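Local coordinates for protein transketolase (Campylobacter jejuni, PDB 3L84) that belongs to the transketolase family, whose chain joins two thiamine diphosphate-binding-type domains to a C-terminal domain, at residues 427-432 with 466-471; 397-402 with 433-438. All blocks are in the same frame, centred on the assembly; numbering follows the deposited sequence.

Interaction 1: residues 427-432 with 466-471; sequences IAALMK and PNFLTF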
loop_
_atom_site.group_PDB
_atom_site.type_symbol
_atom_site.label_atom_id
_atom_site.label_comp_id
_atom_site.label_asym_id
_atom_site.label_seq_id
_atom_site.Cartn_x
_atom_site.Cartn_y
_atom_site.Cartn_z
ATOM N N ILE A 427 3.730 9.469 -5.377
ATOM C CA ILE A 427 3.320 10.520 -6.304
ATOM C C ILE A 427 3.667 11.901 -5.741
ATOM O O ILE A 427 4.102 12.795 -6.493
ATOM C CB ILE A 427 1.829 10.412 -6.645
ATOM C CG1 ILE A 427 1.515 9.114 -7.384
ATOM C CG2 ILE A 427 1.368 11.625 -7.465
ATOM C CD1 ILE A 427 1.920 9.167 -8.886
ATOM N N ALA A 428 3.486 12.121 -4.454
ATOM C CA ALA A 428 3.921 13.380 -3.841
ATOM C C ALA A 428 5.395 13.632 -4.105
ATOM O O ALA A 428 5.820 14.755 -4.430
ATOM C CB ALA A 428 3.615 13.376 -2.348
ATOM N N ALA A 429 6.213 12.601 -3.910
ATOM C CA ALA A 429 7.642 12.681 -4.135
ATOM C C ALA A 429 7.972 12.941 -5.592
ATOM O O ALA A 429 8.805 13.806 -5.910
ATOM C CB ALA A 429 8.310 11.415 -3.616
ATOM N N LEU A 430 7.342 12.217 -6.505
ATOM C CA LEU A 430 7.552 12.405 -7.940
ATOM C C LEU A 430 7.290 13.836 -8.348
ATOM O O LEU A 430 8.020 14.396 -9.177
ATOM C CB LEU A 430 6.640 11.438 -8.723
ATOM C CG LEU A 430 7.205 10.003 -8.819
ATOM C CD1 LEU A 430 6.065 8.962 -9.001
ATOM C CD2 LEU A 430 8.254 9.881 -9.930
HETATM N N MSE A 431 6.225 14.439 -7.805
HETATM C CA MSE A 431 5.839 15.809 -8.169
HETATM C C MSE A 431 6.580 16.889 -7.369
HETATM O O MSE A 431 6.537 18.051 -7.733
HETATM C CB MSE A 431 4.357 16.021 -7.886
HETATM C CG MSE A 431 3.433 15.220 -8.768
HETATM SE SE MSE A 431 1.591 15.843 -8.688
HETATM C CE MSE A 431 1.091 15.262 -6.900
ATOM N N LYS A 432 7.252 16.506 -6.292
ATOM C CA LYS A 432 7.937 17.462 -5.395
ATOM C C LYS A 432 6.974 18.480 -4.803
ATOM O O LYS A 432 7.294 19.662 -4.696
ATOM C CB LYS A 432 9.168 18.117 -6.057
ATOM C CG LYS A 432 10.156 17.134 -6.615
ATOM C CD LYS A 432 11.320 17.860 -7.302
ATOM C CE LYS A 432 12.265 18.466 -6.398
ATOM N NZ LYS A 432 13.500 18.939 -7.188
ATOM N N PRO A 466 13.093 8.382 -3.316
ATOM C CA PRO A 466 13.614 9.701 -3.663
ATOM C C PRO A 466 12.685 10.853 -3.323
ATOM O O PRO A 466 11.466 10.669 -3.226
ATOM C CB PRO A 466 13.834 9.591 -5.185
ATOM C CG PRO A 466 14.034 8.129 -5.421
ATOM C CD PRO A 466 13.086 7.472 -4.474
ATOM N N ASN A 467 13.254 12.057 -3.257
ATOM C CA ASN A 467 12.488 13.290 -3.108
ATOM C C ASN A 467 11.586 13.308 -1.867
ATOM O O ASN A 467 10.476 13.798 -1.918
ATOM C CB ASN A 467 11.617 13.608 -4.345
ATOM C CG ASN A 467 12.392 13.928 -5.572
ATOM O OD1 ASN A 467 13.610 14.201 -5.511
ATOM N ND2 ASN A 467 11.699 13.986 -6.698
ATOM N N PHE A 468 12.089 12.767 -0.777
ATOM C CA PHE A 468 11.437 12.779 0.523
ATOM C C PHE A 468 12.463 13.070 1.555
ATOM O O PHE A 468 13.623 12.546 1.495
ATOM C CB PHE A 468 10.825 11.421 0.895
ATOM C CG PHE A 468 9.342 11.447 1.102
ATOM C CD1 PHE A 468 8.529 11.176 0.060
ATOM C CD2 PHE A 468 8.773 11.858 2.301
ATOM C CE1 PHE A 468 7.230 11.209 0.178
ATOM C CE2 PHE A 468 7.374 11.863 2.416
ATOM C CZ PHE A 468 6.627 11.576 1.356
ATOM N N LEU A 469 12.095 13.863 2.533
ATOM C CA LEU A 469 12.868 13.962 3.770
ATOM C C LEU A 469 12.172 13.142 4.846
ATOM O O LEU A 469 10.964 13.257 4.989
ATOM C CB LEU A 469 12.977 15.406 4.218
ATOM C CG LEU A 469 13.681 16.333 3.239
ATOM C CD1 LEU A 469 13.710 17.760 3.793
ATOM C CD2 LEU A 469 15.112 15.855 2.928
ATOM N N THR A 470 12.902 12.342 5.596
ATOM C CA THR A 470 12.285 11.508 6.613
ATOM C C THR A 470 12.871 11.975 7.945
ATOM O O THR A 470 14.001 11.609 8.303
ATOM C CB THR A 470 12.542 10.022 6.391
ATOM O OG1 THR A 470 12.123 9.697 5.044
ATOM C CG2 THR A 470 11.760 9.132 7.363
ATOM N N PHE A 471 12.120 12.759 8.699
ATOM C CA PHE A 471 12.579 13.282 9.986
ATOM C C PHE A 471 12.161 12.376 11.116
ATOM O O PHE A 471 10.992 11.989 11.198
ATOM C CB PHE A 471 12.013 14.660 10.246
ATOM C CG PHE A 471 12.522 15.713 9.326
ATOM C CD1 PHE A 471 13.785 16.233 9.489
ATOM C CD2 PHE A 471 11.746 16.172 8.280
ATOM C CE1 PHE A 471 14.247 17.249 8.661
ATOM C CE2 PHE A 471 12.230 17.181 7.457
ATOM C CZ PHE A 471 13.470 17.687 7.670
#
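The methyl of Ala429, near the end of helix 418-431, packs against the loop Pro466-Asn467-Phe468. Ala429 CB lies 3.3 Å from Pro466 O and 3.6 Å from Asn467 O, a buried backbone oxygen for which the model offers no hydrogen-bond partner. The Phe468 ring brings its edge, not its face, to the same methyl, with CD1 3.7 Å from Ala429 CB. Asn467, whose backbone has left-handed helical torsions, points its side chain at the helix and donates from ND2 to Ala429 O (3.0 Å, N-H...O 153°). The bond lies close to the Asn467 amide plane but reaches the carbonyl from above its plane. The opposite face of that carbonyl is taken by Lys432 N, 3.1 Å from Ala429 O, in the Schellman motif that terminates the helix, with Lys432 as its positive-phi C-prime residue. One carbonyl thus serves both the helix cap and the loop leading into strand 469-471, outermost within this chain in the domain's parallel alpha/beta sheet. Packing thins toward Lys432, an exposed residue: Lys432 CG rests 3.5 Å from Asn467 ND2, the two side chains crossing obliquely, and the chain then bends at chi3 (75°) toward a long, weak ion pair with Asp490. Phe605 of the second subunit packs against Ala429, Leu430 and Asn467.

Interaction 2: residues 397-402 with 433-438; sequences INNAFA and IKHFFI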
loop_
_atom_site.group_PDB
_atom_site.type_symbol
_atom_site.label_atom_id
_atom_site.label_comp_id
_atom_site.label_asym_id
_atom_site.label_seq_id
_atom_site.Cartn_x
_atom_site.Cartn_y
_atom_site.Cartn_z
ATOM N N ILE A 397 -5.905 12.304 -1.898
ATOM C CA ILE A 397 -6.720 13.539 -1.766
ATOM C C ILE A 397 -5.836 14.709 -1.377
ATOM O O ILE A 397 -5.921 15.792 -1.968
ATOM C CB ILE A 397 -7.845 13.334 -0.711
ATOM C CG1 ILE A 397 -8.976 12.515 -1.315
ATOM C CG2 ILE A 397 -8.354 14.670 -0.116
ATOM C CD1 ILE A 397 -9.952 11.875 -0.342
ATOM N N ASN A 398 -4.944 14.494 -0.410
ATOM C CA ASN A 398 -4.068 15.573 0.020
ATOM C C ASN A 398 -3.011 15.918 -1.018
ATOM O O ASN A 398 -2.588 17.076 -1.094
ATOM C CB ASN A 398 -3.462 15.243 1.376
ATOM C CG ASN A 398 -4.350 15.614 2.543
ATOM O OD1 ASN A 398 -4.083 15.136 3.704
ATOM N ND2 ASN A 398 -5.305 16.441 2.329
ATOM N N ASN A 399 -2.635 14.976 -1.894
ATOM C CA ASN A 399 -1.794 15.335 -3.044
ATOM C C ASN A 399 -2.490 16.392 -3.895
ATOM O O ASN A 399 -1.857 17.331 -4.377
ATOM C CB ASN A 399 -1.470 14.112 -3.893
ATOM C CG ASN A 399 -0.462 13.189 -3.292
ATOM O OD1 ASN A 399 0.246 13.520 -2.349
ATOM N ND2 ASN A 399 -0.380 11.979 -3.864
ATOM N N ALA A 400 -3.801 16.257 -4.065
ATOM C CA ALA A 400 -4.569 17.235 -4.793
ATOM C C ALA A 400 -4.738 18.546 -4.021
ATOM O O ALA A 400 -4.645 19.607 -4.639
ATOM C CB ALA A 400 -5.950 16.632 -5.190
ATOM N N PHE A 401 -4.969 18.501 -2.719
ATOM C CA PHE A 401 -4.965 19.728 -1.925
ATOM C C PHE A 401 -3.671 20.480 -2.159
ATOM O O PHE A 401 -3.667 21.709 -2.263
ATOM C CB PHE A 401 -5.140 19.479 -0.414
ATOM C CG PHE A 401 -6.568 19.420 0.077
ATOM C CD1 PHE A 401 -7.329 18.282 -0.018
ATOM C CD2 PHE A 401 -7.141 20.559 0.644
ATOM C CE1 PHE A 401 -8.635 18.257 0.448
ATOM C CE2 PHE A 401 -8.453 20.538 1.118
ATOM C CZ PHE A 401 -9.189 19.389 1.033
ATOM N N ALA A 402 -2.542 19.788 -2.169
ATOM C CA ALA A 402 -1.249 20.429 -2.364
ATOM C C ALA A 402 -1.073 21.049 -3.753
ATOM O O ALA A 402 -0.296 21.996 -3.912
ATOM C CB ALA A 402 -0.127 19.406 -2.080
ATOM N N ILE A 433 5.791 18.009 -4.406
ATOM C CA ILE A 433 4.804 18.867 -3.774
ATOM C C ILE A 433 5.001 19.003 -2.294
ATOM O O ILE A 433 5.651 18.169 -1.628
ATOM C CB ILE A 433 3.361 18.417 -4.030
ATOM C CG1 ILE A 433 3.142 16.954 -3.681
ATOM C CG2 ILE A 433 2.972 18.660 -5.486
ATOM C CD1 ILE A 433 1.680 16.520 -3.436
ATOM N N LYS A 434 4.465 20.080 -1.729
ATOM C CA LYS A 434 4.536 20.360 -0.305
ATOM C C LYS A 434 3.344 19.736 0.410
ATOM O O LYS A 434 2.269 20.311 0.525
ATOM C CB LYS A 434 4.691 21.857 -0.051
ATOM C CG LYS A 434 5.861 22.466 -0.722
ATOM C CD LYS A 434 7.190 21.684 -0.597
ATOM C CE LYS A 434 7.653 21.507 0.818
ATOM N NZ LYS A 434 8.004 22.875 1.458
ATOM N N HIS A 435 3.540 18.498 0.834
ATOM C CA HIS A 435 2.527 17.660 1.485
ATOM C C HIS A 435 3.279 16.969 2.612
ATOM O O HIS A 435 4.371 16.414 2.403
ATOM C CB HIS A 435 1.988 16.644 0.470
ATOM C CG HIS A 435 1.008 15.629 0.993
ATOM N ND1 HIS A 435 0.413 14.713 0.149
ATOM C CD2 HIS A 435 0.525 15.356 2.229
ATOM C CE1 HIS A 435 -0.378 13.911 0.854
ATOM N NE2 HIS A 435 -0.325 14.283 2.130
ATOM N N PHE A 436 2.770 17.108 3.834
ATOM C CA PHE A 436 3.475 16.624 5.028
ATOM C C PHE A 436 2.805 15.378 5.571
ATOM O O PHE A 436 1.588 15.314 5.686
ATOM C CB PHE A 436 3.497 17.751 6.079
ATOM C CG PHE A 436 3.950 19.064 5.503
ATOM C CD1 PHE A 436 5.253 19.251 5.140
ATOM C CD2 PHE A 436 3.056 20.070 5.241
ATOM C CE1 PHE A 436 5.662 20.404 4.557
ATOM C CE2 PHE A 436 3.483 21.257 4.648
ATOM C CZ PHE A 436 4.761 21.403 4.277
ATOM N N PHE A 437 3.601 14.381 5.891
ATOM C CA PHE A 437 3.126 13.082 6.353
ATOM C C PHE A 437 3.490 12.909 7.807
ATOM O O PHE A 437 4.664 13.039 8.170
ATOM C CB PHE A 437 3.722 11.943 5.474
ATOM C CG PHE A 437 3.233 11.957 4.039
ATOM C CD1 PHE A 437 2.204 11.117 3.651
ATOM C CD2 PHE A 437 3.759 12.829 3.114
ATOM C CE1 PHE A 437 1.729 11.156 2.337
ATOM C CE2 PHE A 437 3.267 12.862 1.818
ATOM C CZ PHE A 437 2.267 12.035 1.462
ATOM N N ILE A 438 2.506 12.614 8.632
ATOM C CA ILE A 438 2.661 12.576 10.092
ATOM C C ILE A 438 2.469 11.118 10.484
ATOM O O ILE A 438 1.366 10.579 10.345
ATOM C CB ILE A 438 1.616 13.477 10.795
ATOM C CG1 ILE A 438 1.554 14.908 10.240
ATOM C CG2 ILE A 438 1.811 13.445 12.303
ATOM C CD1 ILE A 438 2.808 15.605 10.147
HETATM O O HOH W 1 2.791 21.888 -3.389
#
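Ala402 and His435 mark the closest backbone approach, with Ala402 CA 6.1 Å from His435 CA. Here a turn of helix 391-404 faces the extended residues 433-435, which climb from the end of helix 418-431 into strand 436-440, and the two backbones share no direct hydrogen bond. A water joins them instead, giving a hydrogen to Ala402 O (3.1 Å from the water) and accepting one from Lys434 N. Beside this bridge the Ala402 methyl, CB, sits 3.7 Å from Ile433 CD1, the outermost carbon of the isoleucine's longer branch, which also brushes the Asn399 amide. Lys434 sends its amine away from the helix to the carbonyls of Ala486 and Ala489.

His435 supplies the direct polar link. With CG anti to the backbone N (chi1 176°), its ring reaches across to the helix, and His435 ND1 donates to Asn399 OD1 at 2.8 Å (N-H...O 142°). The oxygen lies almost in the ring plane, whereas the donor is tilted 23° from the carbonyl plane of the amide. Asn398 CB touches the other nitrogen, 3.4 Å from His435 NE2, and Asn398 O stands farther off above one face, toward the rim. The opposite face is covered by Phe437, whose CZ lies over the ring centre.

This packing belongs to a doubly wound alpha/beta domain, in which strands 408-414 and 436-440 run parallel as neighbours joined through helix 418-431. Ser411 on the first of these strands bonds to His435 NE2, and Asn399 ND2 donates to Ala424 O on the connecting helix. Held at both nitrogens, with Phe437 over one face, the imidazole is probably restrained in its rotation, and the bond from ND1 ties helix 391-404 to the loop that leads into strand 436-440 by a directional polar link in buried surroundings.

Overall arrangement
Both contacts lie at the same six-stranded parallel sheet of the pyrimidine-binding domain, and they meet where helix 418-431 passes into strand 436-440. Interaction 2 is the buried one, joining helix 391-404 to the lead-in of central strand 436-440 through a histidine-asparagine bond and a bridging water. Interaction 1 lies toward strand 469-471, outermost in the chain's own sheet, partly buried and bordered by the second subunit; there a side-chain amide meets a backbone carbonyl at a helix end. The helix cap links the two, through a probable hydrogen bond from Ile433 N to Ala428 O. Ala428 CB also packs on Asn399 OD1, and the rings of Phe468 and Phe437 touch, so the two contacts adjoin.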